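Local atomic coordinates of NADB-Rossmann Superfamily protein (Streptococcus agalactiae, PDB entry 3LEC), a protein that probably methylates N1 of adenine 22 in tRNA, and binds a zinc ion. Residues N17-P20 with K21-L25; D31-Y34 with L35-F38; S181-T184 with T185-E189; M166-A170 with K171-F175. One frame throughout, in Å; residues are numbered along the deposited sequence.

Interaction 1. Residues N17-P20 with K21-L25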
# COMPACT_ATOMS: atom_id res chain seq x y z
N ASN A 17 -6.94 9.80 2.62
CA ASN A 17 -7.43 10.79 1.64
C ASN A 17 -8.01 10.12 0.39
O ASN A 17 -8.79 10.75 -0.32
CB ASN A 17 -6.34 11.78 1.19
CG ASN A 17 -5.81 12.64 2.33
OD1 ASN A 17 -4.69 13.15 2.26
ND2 ASN A 17 -6.59 12.81 3.37
N TYR A 18 -7.59 8.88 0.11
CA TYR A 18 -8.04 8.12 -1.05
C TYR A 18 -9.19 7.14 -0.79
O TYR A 18 -9.68 6.51 -1.73
CB TYR A 18 -6.89 7.35 -1.70
CG TYR A 18 -5.90 8.18 -2.45
CD1 TYR A 18 -6.24 8.84 -3.63
CD2 TYR A 18 -4.59 8.29 -1.99
CE1 TYR A 18 -5.29 9.60 -4.34
CE2 TYR A 18 -3.64 9.03 -2.69
CZ TYR A 18 -4.00 9.68 -3.85
OH TYR A 18 -3.04 10.40 -4.53
N VAL A 19 -9.63 7.03 0.46
CA VAL A 19 -10.74 6.14 0.79
C VAL A 19 -12.01 6.90 0.44
O VAL A 19 -12.19 8.04 0.89
CB VAL A 19 -10.74 5.75 2.29
CG1 VAL A 19 -11.90 4.79 2.61
CG2 VAL A 19 -9.41 5.11 2.65
N PRO A 20 -12.86 6.29 -0.40
CA PRO A 20 -14.07 6.96 -0.85
C PRO A 20 -14.97 7.28 0.33
O PRO A 20 -15.08 6.48 1.25
CB PRO A 20 -14.75 5.89 -1.73
CG PRO A 20 -13.65 5.07 -2.23
CD PRO A 20 -12.73 4.96 -1.02
N LYS A 21 -15.65 8.43 0.27
CA LYS A 21 -16.69 8.75 1.25
C LYS A 21 -17.75 7.66 1.33
O LYS A 21 -18.20 7.14 0.30
CB LYS A 21 -17.37 10.07 0.88
CG LYS A 21 -16.44 11.25 0.79
CD LYS A 21 -16.03 11.70 2.18
CE LYS A 21 -15.47 13.10 2.14
NZ LYS A 21 -14.72 13.32 3.37
N GLY A 22 -18.13 7.31 2.56
CA GLY A 22 -19.19 6.33 2.78
C GLY A 22 -18.70 4.89 2.63
O GLY A 22 -19.51 3.95 2.71
N ALA A 23 -17.39 4.69 2.42
CA ALA A 23 -16.85 3.33 2.24
C ALA A 23 -17.14 2.43 3.43
O ALA A 23 -17.29 2.89 4.57
CB ALA A 23 -15.32 3.35 1.96
N ARG A 24 -17.22 1.14 3.15
CA ARG A 24 -17.24 0.10 4.15
C ARG A 24 -15.91 -0.59 3.91
O ARG A 24 -15.69 -1.17 2.86
CB ARG A 24 -18.43 -0.82 3.93
CG ARG A 24 -19.75 -0.09 4.00
CD ARG A 24 -20.94 -1.05 3.78
NE ARG A 24 -20.96 -2.16 4.75
CZ ARG A 24 -21.48 -2.12 5.97
NH1 ARG A 24 -22.09 -1.03 6.42
NH2 ARG A 24 -21.42 -3.20 6.75
N LEU A 25 -15.02 -0.48 4.89
CA LEU A 25 -13.58 -0.68 4.69
C LEU A 25 -13.08 -1.85 5.50
O LEU A 25 -13.49 -2.01 6.64
CB LEU A 25 -12.85 0.58 5.19
CG LEU A 25 -11.32 0.54 5.34
CD1 LEU A 25 -10.67 0.56 3.99
CD2 LEU A 25 -10.84 1.71 6.18
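Pro20 and Ala23 close a type II beta turn, in which Ala23 N donates to Pro20 O at 3.1 Å. The donor sits above the carbonyl plane of Pro20, 40° out of it. Gly22 takes the third position of the turn with a positive phi of 80°, a value that favours glycine. The methyl of Ala23 is the meeting point for Val19 and Pro20. Its CB lies 3.8 Å from Val19 CG1 and 4.3 Å from Pro20 CD. Val19 puts CG1 anti to its backbone N (chi1 -179°), and this branch reaches Ala23 while CG2 stands beside the backbone N. Val19 and Ala23 are both buried. Both also rest on Cys45, and Val19 meets Leu39 of helix 34-41. Lys21 stands at the second position of the turn, and its side chain leads off the other way to a cation-pi contact with Tyr44. From Ala23 the chain runs on into strand 23-28, which lies between strands 45-52 and 93-99. The arrangement is a tight beta turn leading into the first strand of a Rossmann-like sheet, consistent with the methyltransferase family.

Interaction 2. Residues D31-Y34 with L35-F38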
# COMPACT_ATOMS: atom_id res chain seq x y z
N ASP A 31 -2.81 -0.89 11.58
CA ASP A 31 -1.85 -0.32 12.51
C ASP A 31 -2.65 0.27 13.68
O ASP A 31 -3.08 1.42 13.64
CB ASP A 31 -1.00 0.74 11.79
CG ASP A 31 0.01 1.42 12.70
OD1 ASP A 31 0.13 1.03 13.87
OD2 ASP A 31 0.69 2.35 12.22
N HIS A 32 -2.86 -0.56 14.71
CA HIS A 32 -3.52 -0.14 15.95
C HIS A 32 -4.95 0.40 15.71
O HIS A 32 -5.51 1.06 16.58
CB HIS A 32 -2.68 0.92 16.69
CG HIS A 32 -1.39 0.41 17.25
ND1 HIS A 32 -0.22 0.40 16.52
CD2 HIS A 32 -1.08 -0.10 18.47
CE1 HIS A 32 0.75 -0.10 17.27
NE2 HIS A 32 0.26 -0.41 18.45
N ALA A 33 -5.52 0.07 14.55
CA ALA A 33 -6.82 0.58 14.09
C ALA A 33 -6.89 2.10 13.96
O ALA A 33 -7.98 2.68 13.94
CB ALA A 33 -7.95 0.07 14.96
N TYR A 34 -5.74 2.76 13.86
CA TYR A 34 -5.75 4.21 13.75
C TYR A 34 -6.55 4.74 12.56
O TYR A 34 -7.42 5.62 12.69
CB TYR A 34 -4.34 4.76 13.67
CG TYR A 34 -3.51 4.55 14.93
CD1 TYR A 34 -4.06 4.66 16.21
CD2 TYR A 34 -2.16 4.29 14.81
CE1 TYR A 34 -3.24 4.47 17.37
CE2 TYR A 34 -1.36 4.10 15.92
CZ TYR A 34 -1.88 4.20 17.19
OH TYR A 34 -0.99 4.03 18.24
N LEU A 35 -6.24 4.19 11.40
CA LEU A 35 -6.89 4.59 10.16
C LEU A 35 -8.42 4.34 10.21
O LEU A 35 -9.19 5.26 9.96
CB LEU A 35 -6.20 3.91 8.98
CG LEU A 35 -6.89 4.07 7.63
CD1 LEU A 35 -6.93 5.53 7.24
CD2 LEU A 35 -6.21 3.20 6.56
N PRO A 36 -8.87 3.12 10.57
CA PRO A 36 -10.33 3.00 10.73
C PRO A 36 -10.93 3.98 11.77
O PRO A 36 -12.01 4.54 11.53
CB PRO A 36 -10.53 1.54 11.18
CG PRO A 36 -9.34 0.82 10.77
CD PRO A 36 -8.19 1.82 10.69
N ILE A 37 -10.25 4.24 12.90
CA ILE A 37 -10.77 5.19 13.89
C ILE A 37 -10.88 6.60 13.31
O ILE A 37 -11.87 7.28 13.53
CB ILE A 37 -9.93 5.19 15.22
CG1 ILE A 37 -10.17 3.89 15.99
CG2 ILE A 37 -10.28 6.40 16.12
CD1 ILE A 37 -9.07 3.53 16.96
N PHE A 38 -9.87 7.03 12.58
CA PHE A 38 -9.91 8.35 11.97
C PHE A 38 -11.14 8.46 11.07
O PHE A 38 -11.92 9.41 11.19
CB PHE A 38 -8.67 8.62 11.13
CG PHE A 38 -8.76 9.93 10.39
CD1 PHE A 38 -8.74 11.14 11.09
CD2 PHE A 38 -8.98 9.94 9.01
CE1 PHE A 38 -8.89 12.36 10.42
CE2 PHE A 38 -9.10 11.16 8.31
CZ PHE A 38 -9.07 12.37 9.01
O HOH W 1 -4.18 2.32 11.15
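Ala33 and Ile37 meet where a left-handed turn passes straight into a helix. The turn, Asp31 to Tyr34, is of type I', with positive phi at both His32 and Ala33, although neither is a glycine. Ala33 is the N-cap residue. Its O accepts from Ile37 N at 2.9 Å, and Tyr34 O accepts from Phe38 N at 2.8 Å. Water 1 joins the turn to the helix start: it donates to Asp31 O and accepts from Leu35 N at 2.8 Å. Ile37 has CG1 beside its own backbone N (chi1 -71°), and with chi2 extended CD1 lies over the Ala33 carbonyl, 3.3 Å from Ala33 O and 4.2 Å from Ala33 CB. The Pro36 ring comes to the same carbonyl with CD, 3.4 Å from Ala33 O. Within the turn, His32 ND1 donates to Asp31 OD1 at 2.7 Å, in the imidazole plane. This bond would limit rotation of the imidazole, and Tyr34 OH lies over one face of that ring. Ala33 packs on Ala61 and Val65 of helix 55-67. Leu35 and Phe38 turn to helix 10-16, and Leu35 and Pro36 also rest on Asp27 of strand 23-28.

Interaction 3. Residues S181-T184 with T185-E189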
# COMPACT_ATOMS: atom_id res chain seq x y z
N SER A 181 4.54 10.33 -14.34
CA SER A 181 3.86 11.42 -15.02
C SER A 181 3.82 12.69 -14.16
O SER A 181 4.01 13.81 -14.66
CB SER A 181 2.46 10.96 -15.43
OG SER A 181 1.72 12.02 -16.02
N ASN A 182 3.59 12.51 -12.86
CA ASN A 182 3.56 13.64 -11.94
C ASN A 182 4.97 14.22 -11.79
O ASN A 182 5.13 15.44 -11.76
CB ASN A 182 2.96 13.23 -10.60
CG ASN A 182 1.95 14.24 -10.06
OD1 ASN A 182 2.02 14.64 -8.89
ND2 ASN A 182 0.99 14.63 -10.90
N ASN A 183 5.97 13.33 -11.73
CA ASN A 183 7.40 13.69 -11.73
C ASN A 183 7.72 14.76 -10.68
O ASN A 183 8.27 15.81 -10.99
CB ASN A 183 7.87 14.12 -13.15
CG ASN A 183 9.38 14.33 -13.25
OD1 ASN A 183 10.18 13.52 -12.77
ND2 ASN A 183 9.77 15.40 -13.91
N THR A 184 7.34 14.49 -9.42
CA THR A 184 7.48 15.47 -8.35
C THR A 184 8.92 15.51 -7.85
O THR A 184 9.69 14.59 -8.12
CB THR A 184 6.60 15.09 -7.15
OG1 THR A 184 7.03 13.83 -6.62
CG2 THR A 184 5.13 15.01 -7.57
N THR A 185 9.26 16.56 -7.10
CA THR A 185 10.55 16.62 -6.41
C THR A 185 10.85 15.38 -5.56
O THR A 185 11.97 14.87 -5.60
CB THR A 185 10.69 17.87 -5.53
OG1 THR A 185 10.28 19.02 -6.28
CG2 THR A 185 12.12 18.05 -5.10
N VAL A 186 9.87 14.90 -4.79
CA VAL A 186 10.08 13.74 -3.90
C VAL A 186 10.45 12.52 -4.73
O VAL A 186 11.34 11.75 -4.37
CB VAL A 186 8.80 13.42 -3.06
CG1 VAL A 186 8.97 12.13 -2.24
CG2 VAL A 186 8.44 14.60 -2.15
N PHE A 187 9.75 12.34 -5.83
CA PHE A 187 10.01 11.24 -6.77
C PHE A 187 11.45 11.29 -7.30
O PHE A 187 12.17 10.29 -7.28
CB PHE A 187 9.01 11.37 -7.92
CG PHE A 187 9.24 10.40 -9.05
CD1 PHE A 187 8.70 9.11 -9.00
CD2 PHE A 187 9.95 10.78 -10.18
CE1 PHE A 187 8.87 8.22 -10.07
CE2 PHE A 187 10.13 9.89 -11.24
CZ PHE A 187 9.60 8.60 -11.18
N LYS A 188 11.86 12.45 -7.78
CA LYS A 188 13.22 12.66 -8.26
C LYS A 188 14.23 12.36 -7.16
O LYS A 188 15.21 11.65 -7.39
CB LYS A 188 13.37 14.11 -8.72
CG LYS A 188 12.87 14.38 -10.10
CD LYS A 188 13.30 15.79 -10.52
CE LYS A 188 12.20 16.81 -10.29
NZ LYS A 188 11.14 16.71 -11.34
N GLU A 189 13.97 12.85 -5.94
CA GLU A 189 14.89 12.61 -4.83
C GLU A 189 14.99 11.12 -4.50
O GLU A 189 16.08 10.60 -4.23
CB GLU A 189 14.51 13.45 -3.59
CG GLU A 189 14.72 14.96 -3.83
CD GLU A 189 14.16 15.89 -2.76
OE1 GLU A 189 13.51 15.44 -1.78
OE2 GLU A 189 14.35 17.11 -2.94
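Thr184 caps the helix that begins at Thr185. Its OG1 stands between its own backbone N and carbonyl carbon (chi1 63°), where it can face the first turn, and it accepts from Phe187 N at 3.2 Å. The bond is fairly straight. Phe187 crosses the threonine side chain at about a right angle, with its CB 3.4 Å from Thr184 OG1. Thr184 O in turn accepts from Lys188 N at 3.1 Å. This is an N-cap in a helix-to-helix junction: helix 177-182 ends, Asn183 leaves helical geometry with a positive phi, and helix 185-204 starts after one more residue. Lys188 bends back over this junction. Its chain turns at chi3 (-97°) and again at chi4, and this brings NZ to Asn183 O at 3.0 Å. The amine comes from above the carbonyl plane, 45° out of it. The aliphatic part of Lys188 runs past Thr184 O, with Lys188 CG 3.8 Å from Thr184 O. Phe187 is the buried residue here. It packs on Leu179 and Leu180 of helix 177-182, touches Ile148 of strand 141-150, and meets Trp191 edge-to-face.

Interaction 4. Residues M166-A170 with K171-F175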
# COMPACT_ATOMS: atom_id res chain seq x y z
N MSE A 166 -5.00 -3.66 -17.23
CA MSE A 166 -3.93 -2.66 -17.32
C MSE A 166 -2.72 -3.33 -17.91
O MSE A 166 -2.39 -4.45 -17.53
CB MSE A 166 -3.61 -2.15 -15.91
CG MSE A 166 -2.31 -1.35 -15.82
SE MSE A 166 -1.99 -0.68 -13.99
CE MSE A 166 -1.46 -2.33 -13.11
N ASN A 167 -2.06 -2.68 -18.85
CA ASN A 167 -0.77 -3.15 -19.32
C ASN A 167 0.24 -2.12 -18.89
O ASN A 167 0.01 -0.91 -19.06
CB ASN A 167 -0.73 -3.26 -20.85
CG ASN A 167 -1.68 -4.30 -21.39
OD1 ASN A 167 -2.08 -5.23 -20.70
ND2 ASN A 167 -2.04 -4.15 -22.66
N LEU A 168 1.33 -2.57 -18.28
CA LEU A 168 2.40 -1.66 -17.88
C LEU A 168 3.74 -2.04 -18.49
O LEU A 168 4.05 -3.22 -18.59
CB LEU A 168 2.54 -1.58 -16.34
CG LEU A 168 1.45 -0.95 -15.48
CD1 LEU A 168 1.94 -0.90 -14.02
CD2 LEU A 168 1.06 0.45 -15.95
N THR A 169 4.52 -1.02 -18.90
CA THR A 169 5.90 -1.20 -19.37
C THR A 169 6.80 -1.52 -18.18
O THR A 169 6.44 -1.24 -17.02
CB THR A 169 6.44 0.08 -20.07
OG1 THR A 169 6.44 1.17 -19.16
CG2 THR A 169 5.58 0.46 -21.28
N ALA A 170 7.98 -2.08 -18.46
CA ALA A 170 8.97 -2.32 -17.41
C ALA A 170 9.20 -1.04 -16.62
O ALA A 170 9.26 -1.10 -15.40
CB ALA A 170 10.28 -2.88 -17.95
N LYS A 171 9.30 0.11 -17.30
CA LYS A 171 9.52 1.39 -16.62
C LYS A 171 8.36 1.74 -15.69
O LYS A 171 8.57 2.15 -14.55
CB LYS A 171 9.72 2.54 -17.62
CG LYS A 171 11.12 2.63 -18.17
CD LYS A 171 11.49 4.07 -18.45
CE LYS A 171 12.80 4.14 -19.22
NZ LYS A 171 12.76 5.28 -20.20
N GLU A 172 7.14 1.58 -16.20
CA GLU A 172 5.94 1.89 -15.43
C GLU A 172 5.83 0.95 -14.23
O GLU A 172 5.41 1.37 -13.15
CB GLU A 172 4.67 1.81 -16.29
CG GLU A 172 4.40 3.03 -17.17
CD GLU A 172 3.34 2.77 -18.24
OE1 GLU A 172 3.23 1.62 -18.73
OE2 GLU A 172 2.60 3.71 -18.59
N LEU A 173 6.22 -0.30 -14.41
CA LEU A 173 6.18 -1.25 -13.31
C LEU A 173 7.13 -0.77 -12.20
O LEU A 173 6.77 -0.79 -11.03
CB LEU A 173 6.56 -2.66 -13.78
CG LEU A 173 5.52 -3.45 -14.60
CD1 LEU A 173 6.12 -4.66 -15.30
CD2 LEU A 173 4.33 -3.87 -13.72
N ARG A 174 8.32 -0.32 -12.59
CA ARG A 174 9.37 0.00 -11.62
C ARG A 174 9.16 1.37 -10.99
O ARG A 174 9.36 1.54 -9.79
CB ARG A 174 10.78 -0.11 -12.25
CG ARG A 174 11.91 0.44 -11.36
CD ARG A 174 12.17 -0.41 -10.08
NE ARG A 174 11.22 -0.19 -8.98
CZ ARG A 174 11.28 -0.82 -7.80
NH1 ARG A 174 10.39 -0.54 -6.86
NH2 ARG A 174 12.24 -1.70 -7.56
N PHE A 175 8.74 2.35 -11.79
CA PHE A 175 8.64 3.74 -11.33
C PHE A 175 7.24 4.22 -10.97
O PHE A 175 7.09 5.14 -10.15
CB PHE A 175 9.30 4.68 -12.36
CG PHE A 175 10.75 4.40 -12.56
CD1 PHE A 175 11.68 4.94 -11.71
CD2 PHE A 175 11.18 3.55 -13.55
CE1 PHE A 175 13.03 4.66 -11.85
CE2 PHE A 175 12.54 3.26 -13.72
CZ PHE A 175 13.46 3.82 -12.86
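Thr169 and Glu172 form a capping box at the start of helix 170-175. Glu172 N donates to Thr169 OG1 at 3.1 Å. In return, Thr169 N donates to Glu172 OE1 at 2.9 Å, nearly straight at 173° and onto the anti lone pair. Thr169 OG1 donates to the same Glu172 OE1 at 3.3 Å, from above the carboxylate plane. Two donors from one residue thus hold this oxygen. With CG beside its backbone N (chi1 -80°) and the chain extended beyond it, Glu172 reaches back to the cap. Beside the box, Leu168 puts CD1 3.8 Å from Leu173 CD2, while its CD2 leans on Glu172 at 3.7 Å from OE1. The leucine pair, from the residue before the N-cap to the fourth residue of the helix, is a hydrophobic staple beside the capping box. Backbone bonds continue the turn, with Leu173 N on Thr169 O at 2.8 Å. Farther out, Arg174 bends away to a salt bridge with Glu129. Asn167 lies beside His165, which binds zinc together with Asp140. Leu168 and Glu172 touch Pro177 at helix 177-182, Leu173 meets Lys134 of helix 129-138, and Phe175 packs against helices 185-204 and 210-227.

How the interactions relate
All four contacts are local, and each lies where a turn or cap starts a strand or helix. Interactions 1 and 2 are partly buried and both sit by strand 23-28 in the parallel part of the sheet, with centres about 13 Å apart. Interactions 3 and 4 are surface contacts among the C-terminal helices, with 4 opposite 2 across the chain's centre. They touch through Phe187 CE1 and Phe175 O at 3.6 Å; helix 177-182 follows interaction 4, and its last residues open interaction 3. Their threonine caps differ: interaction 4 adds a returning glutamate, interaction 3 a lysine on a backbone carbonyl. Interaction 2 starts its helix without a side-chain cap, and interaction 1 starts a strand.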